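Local coordinates for protein putative gamma-glutamylcyclotransferase PH0828 (Pyrococcus horikoshii, PDB 1V30) that is a putative gamma-glutamylcyclotransferase, probably an acyltransferase that works on gamma-glutamyl substrates, though its function remains unproven, at residues V86-F90 / G91-L95; Y43-Y46 / L47-V51. All blocks are in the same frame, centred on the assembly; numbering follows the deposited sequence.

Contact 1: residues V86-F90 / G91-L95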
loop_
_atom_site.group_PDB
_atom_site.type_symbol
_atom_site.label_atom_id
_atom_site.label_comp_id
_atom_site.label_asym_id
_atom_site.label_seq_id
_atom_site.Cartn_x
_atom_site.Cartn_y
_atom_site.Cartn_z
ATOM N N VAL A 86 -11.275 -0.789 3.781
ATOM C CA VAL A 86 -10.917 -2.133 4.199
ATOM C C VAL A 86 -10.922 -2.218 5.717
ATOM O O VAL A 86 -10.764 -1.214 6.415
ATOM C CB VAL A 86 -9.507 -2.547 3.690
ATOM C CG1 VAL A 86 -9.482 -2.551 2.173
ATOM C CG2 VAL A 86 -8.447 -1.603 4.231
ATOM N N SER A 87 -11.119 -3.423 6.232
ATOM C CA SER A 87 -11.112 -3.614 7.673
ATOM C C SER A 87 -9.686 -3.914 8.124
ATOM O O SER A 87 -8.947 -4.610 7.429
ATOM C CB SER A 87 -12.015 -4.787 8.061
ATOM O OG SER A 87 -13.375 -4.507 7.785
ATOM N N THR A 88 -9.291 -3.356 9.262
ATOM C CA THR A 88 -7.971 -3.619 9.828
ATOM C C THR A 88 -8.206 -3.828 11.314
ATOM O O THR A 88 -9.271 -3.481 11.831
ATOM C CB THR A 88 -6.984 -2.441 9.661
ATOM O OG1 THR A 88 -7.209 -1.465 10.685
ATOM C CG2 THR A 88 -7.139 -1.803 8.293
ATOM N N LYS A 89 -7.223 -4.385 12.009
ATOM C CA LYS A 89 -7.384 -4.619 13.437
ATOM C C LYS A 89 -7.390 -3.323 14.237
ATOM O O LYS A 89 -7.615 -3.336 15.448
ATOM C CB LYS A 89 -6.292 -5.558 13.947
ATOM C CG LYS A 89 -4.881 -5.073 13.737
ATOM C CD LYS A 89 -3.917 -6.186 14.096
ATOM C CE LYS A 89 -2.483 -5.777 13.879
ATOM N NZ LYS A 89 -1.587 -6.934 14.126
ATOM N N PHE A 90 -7.151 -2.205 13.559
ATOM C CA PHE A 90 -7.160 -0.901 14.214
ATOM C C PHE A 90 -8.429 -0.151 13.832
ATOM O O PHE A 90 -8.631 0.987 14.251
ATOM C CB PHE A 90 -5.954 -0.060 13.789
ATOM C CG PHE A 90 -4.642 -0.761 13.937
ATOM C CD1 PHE A 90 -4.009 -1.315 12.829
ATOM C CD2 PHE A 90 -4.040 -0.874 15.184
ATOM C CE1 PHE A 90 -2.789 -1.973 12.962
ATOM C CE2 PHE A 90 -2.821 -1.532 15.327
ATOM C CZ PHE A 90 -2.195 -2.082 14.213
ATOM N N GLY A 91 -9.275 -0.797 13.035
ATOM C CA GLY A 91 -10.508 -0.174 12.586
ATOM C C GLY A 91 -10.508 0.017 11.078
ATOM O O GLY A 91 -9.517 -0.271 10.405
ATOM N N LYS A 92 -11.622 0.496 10.538
ATOM C CA LYS A 92 -11.728 0.718 9.102
ATOM C C LYS A 92 -10.689 1.723 8.618
ATOM O O LYS A 92 -10.370 2.694 9.307
ATOM C CB LYS A 92 -13.132 1.218 8.753
ATOM C CG LYS A 92 -14.208 0.146 8.806
ATOM C CD LYS A 92 -14.039 -0.861 7.677
ATOM C CE LYS A 92 -15.162 -1.888 7.682
ATOM N NZ LYS A 92 -15.039 -2.855 6.554
ATOM N N ALA A 93 -10.161 1.479 7.422
ATOM C CA ALA A 93 -9.158 2.356 6.835
ATOM C C ALA A 93 -9.355 2.449 5.330
ATOM O O ALA A 93 -9.999 1.587 4.725
ATOM C CB ALA A 93 -7.752 1.825 7.143
ATOM N N PHE A 94 -8.812 3.506 4.736
ATOM C CA PHE A 94 -8.892 3.683 3.295
ATOM C C PHE A 94 -7.652 3.061 2.667
ATOM O O PHE A 94 -6.564 3.078 3.253
ATOM C CB PHE A 94 -8.963 5.167 2.928
ATOM C CG PHE A 94 -10.268 5.808 3.279
ATOM C CD1 PHE A 94 -10.410 6.528 4.458
ATOM C CD2 PHE A 94 -11.364 5.671 2.438
ATOM C CE1 PHE A 94 -11.633 7.108 4.796
ATOM C CE2 PHE A 94 -12.590 6.244 2.767
ATOM C CZ PHE A 94 -12.724 6.965 3.948
ATOM N N LEU A 95 -7.829 2.517 1.471
ATOM C CA LEU A 95 -6.751 1.882 0.731
ATOM C C LEU A 95 -6.923 2.255 -0.732
ATOM O O LEU A 95 -8.053 2.393 -1.209
ATOM C CB LEU A 95 -6.823 0.363 0.921
ATOM C CG LEU A 95 -5.864 -0.525 0.126
ATOM C CD1 LEU A 95 -5.437 -1.706 0.984
ATOM C CD2 LEU A 95 -6.531 -0.997 -1.157
#

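Contact 2: residues Y43-Y46 / L47-V51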
loop_
_atom_site.group_PDB
_atom_site.type_symbol
_atom_site.label_atom_id
_atom_site.label_comp_id
_atom_site.label_asym_id
_atom_site.label_seq_id
_atom_site.Cartn_x
_atom_site.Cartn_y
_atom_site.Cartn_z
ATOM N N TYR A 43 0.638 -7.188 -7.170
ATOM C CA TYR A 43 1.413 -7.327 -8.397
ATOM C C TYR A 43 2.386 -6.160 -8.481
ATOM O O TYR A 43 2.160 -5.107 -7.880
ATOM C CB TYR A 43 0.501 -7.309 -9.629
ATOM C CG TYR A 43 -0.405 -8.509 -9.738
ATOM C CD1 TYR A 43 -1.552 -8.613 -8.953
ATOM C CD2 TYR A 43 -0.094 -9.560 -10.595
ATOM C CE1 TYR A 43 -2.365 -9.737 -9.016
ATOM C CE2 TYR A 43 -0.902 -10.690 -10.667
ATOM C CZ TYR A 43 -2.034 -10.769 -9.872
ATOM O OH TYR A 43 -2.831 -11.891 -9.924
ATOM N N PHE A 44 3.462 -6.331 -9.238
ATOM C CA PHE A 44 4.434 -5.259 -9.368
ATOM C C PHE A 44 5.140 -5.240 -10.712
ATOM O O PHE A 44 5.706 -6.245 -11.135
ATOM C CB PHE A 44 5.472 -5.364 -8.233
ATOM C CG PHE A 44 6.559 -4.321 -8.288
ATOM C CD1 PHE A 44 7.892 -4.702 -8.435
ATOM C CD2 PHE A 44 6.259 -2.966 -8.177
ATOM C CE1 PHE A 44 8.911 -3.747 -8.466
ATOM C CE2 PHE A 44 7.272 -2.004 -8.207
ATOM C CZ PHE A 44 8.601 -2.399 -8.352
ATOM N N GLU A 45 5.063 -4.101 -11.396
ATOM C CA GLU A 45 5.769 -3.916 -12.661
ATOM C C GLU A 45 6.707 -2.750 -12.345
ATOM O O GLU A 45 7.826 -2.970 -11.883
ATOM C CB GLU A 45 4.823 -3.548 -13.809
ATOM C CG GLU A 45 5.548 -3.536 -15.153
ATOM C CD GLU A 45 4.696 -3.037 -16.302
ATOM O OE1 GLU A 45 4.825 -3.610 -17.402
ATOM O OE2 GLU A 45 3.920 -2.073 -16.117
ATOM N N TYR A 46 6.256 -1.518 -12.579
ATOM C CA TYR A 46 7.051 -0.338 -12.234
ATOM C C TYR A 46 6.416 0.284 -10.993
ATOM O O TYR A 46 7.026 1.107 -10.305
ATOM C CB TYR A 46 7.056 0.689 -13.364
ATOM C CG TYR A 46 7.701 0.194 -14.631
ATOM C CD1 TYR A 46 6.962 0.077 -15.811
ATOM C CD2 TYR A 46 9.047 -0.162 -14.657
ATOM C CE1 TYR A 46 7.550 -0.385 -16.983
ATOM C CE2 TYR A 46 9.647 -0.624 -15.820
ATOM C CZ TYR A 46 8.890 -0.734 -16.983
ATOM O OH TYR A 46 9.490 -1.182 -18.136
ATOM N N LEU A 47 5.176 -0.121 -10.727
ATOM C CA LEU A 47 4.397 0.343 -9.584
ATOM C C LEU A 47 3.719 -0.861 -8.957
ATOM O O LEU A 47 3.472 -1.863 -9.631
ATOM C CB LEU A 47 3.294 1.311 -10.025
ATOM C CG LEU A 47 3.692 2.633 -10.673
ATOM C CD1 LEU A 47 2.451 3.309 -11.238
ATOM C CD2 LEU A 47 4.377 3.523 -9.656
ATOM N N PRO A 48 3.403 -0.776 -7.659
ATOM C CA PRO A 48 2.734 -1.874 -6.956
ATOM C C PRO A 48 1.226 -1.767 -7.162
ATOM O O PRO A 48 0.672 -0.666 -7.158
ATOM C CB PRO A 48 3.139 -1.647 -5.504
ATOM C CG PRO A 48 3.168 -0.155 -5.410
ATOM C CD PRO A 48 3.807 0.290 -6.720
ATOM N N TYR A 49 0.568 -2.909 -7.323
ATOM C CA TYR A 49 -0.871 -2.928 -7.550
ATOM C C TYR A 49 -1.608 -3.907 -6.658
ATOM O O TYR A 49 -1.299 -5.092 -6.642
ATOM C CB TYR A 49 -1.177 -3.305 -8.997
ATOM C CG TYR A 49 -0.445 -2.489 -10.030
ATOM C CD1 TYR A 49 0.506 -3.078 -10.859
ATOM C CD2 TYR A 49 -0.725 -1.137 -10.208
ATOM C CE1 TYR A 49 1.154 -2.342 -11.843
ATOM C CE2 TYR A 49 -0.085 -0.392 -11.188
ATOM C CZ TYR A 49 0.852 -1.001 -12.004
ATOM O OH TYR A 49 1.462 -0.276 -12.993
ATOM N N ALA A 50 -2.588 -3.407 -5.913
ATOM C CA ALA A 50 -3.400 -4.280 -5.076
ATOM C C ALA A 50 -4.755 -4.385 -5.764
ATOM O O ALA A 50 -5.388 -3.374 -6.068
ATOM C CB ALA A 50 -3.567 -3.699 -3.674
ATOM N N VAL A 51 -5.170 -5.613 -6.047
ATOM C CA VAL A 51 -6.458 -5.860 -6.685
ATOM C C VAL A 51 -7.143 -6.981 -5.931
ATOM O O VAL A 51 -6.483 -7.812 -5.312
ATOM C CB VAL A 51 -6.296 -6.280 -8.162
ATOM C CG1 VAL A 51 -5.692 -5.138 -8.959
ATOM C CG2 VAL A 51 -5.435 -7.531 -8.263
HETATM O O HOH W 1 3.875 -0.464 -13.996
#

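Contact 1: residues V86-F90 / G91-L95
T88 meets G91 because its OG1 is turned in over the backbone, between N and the carbonyl carbon (chi1 82°), while K92 reaches S87 because its chain bends at chi2 (-69°) and runs back across the end of the beta hairpin made by strands 81-86 and 93-98. The T88 hydroxyl is used twice. OG1 donates to G91 O over 2.6 Å, in the carbonyl plane and on a lone pair, and it accepts the backbone N-H of F90, which makes an ST turn inside the type I beta turn T88-G91. The turn itself is closed by G91 N to T88 O, 2.9 Å, with the donor standing well above the carbonyl plane; the return bond from T88 N to G91 O is weak. At the last position the backbone of G91 (phi 116°) would jam a side chain against F90 O, which suits a glycine. Two residues before the turn and two after it, V86 and A93 form an antiparallel hydrogen-bonded pair: V86 N gives to A93 O at 2.9 Å and A93 N gives back to V86 O. T88 CG2 rests against A93 CB, 3.9 Å apart, and V86 CG1 lies 4.1 Å from L95 CB, the two side chains crossing at about a right angle. Across the arms, K92 NZ donates to S87 OG at 2.6 Å. Strand 30-37 receives V86 and T88, and D35 takes the N-H of K89. Giving one bond to G91 O and taking one from F90 N, the T88 hydroxyl is probably held against rotation, and the charged K92 amine probably polarises the S87 hydroxyl that accepts from it.

Contact 2: residues Y43-Y46 / L47-V51
F44 lies with its ring turned edge-on to the start of the opposite strand: P48 N sits at that edge, in the ring plane, and CD2 comes within 3.3 Å of L47 O. The ring arrives there because CG is anti to the backbone N (chi1 178°), which leans it across toward L47 and P48. The same L47 carbonyl lies over one face of the Y49 ring, its oxygen 3.2 Å above the plane and offset toward the rim, and it also accepts E45 N at 3.3 Å, from a donor tilted out of the carbonyl plane. On the face shared by Y43, Y49 and V51, the Y43 and V51 side chains cross at about a right angle, CE1 meeting CG2 at 3.9 Å, while Y43 CB and Y49 CB pair across the strands. Y43 and Y49 form an antiparallel hydrogen-bonded pair, with Y43 N to Y49 O at 2.9 Å and Y49 N to Y43 O at 2.8 Å; F44 and P48 are the non-hydrogen-bonded pair next to it, so their side chains share a face. One water bridges the turn, donating to E45 OE2, accepting from Y46 N, and meeting Y49 OH at 2.6 Å. With an alanine here in place of F44, P48 and the L47 carbonyl would probably lose the ring beside them, and F112 its edge-to-face partner. E45 OE2 also forms a salt bridge with R103, and the Y43 hydroxyl bonds to Q41. The hairpin of strands 40-44 and 48-51 is continued by strand 105-106, whose K105 is backbone-bonded to F44; P48 packs on T15, which probably binds the substrate, and Y81 of strand 81-86 lies against L47 and Y49.

Contact 2 comes first along the chain and contact 1 follows; both are antiparallel hairpin turns, on opposite sides of the chain's centre. Their centres are 20 Å apart, and their nearest atoms stay about 5 Å from each other without touching. What relates them is the probable substrate pocket. L95 of contact 1 has its side chain about 4 Å from that of Y13, and in contact 2 the side chain of P48 is about 3 Å from that of T15; Y13 and T15 probably bind the substrate. A bound NHE molecule, probably from the crystallisation liquor, lies about 4 Å from the P48 side chain and about 6 Å from that of L95. E76, the likely proton acceptor, is about 10 Å from L47, side chain to side chain.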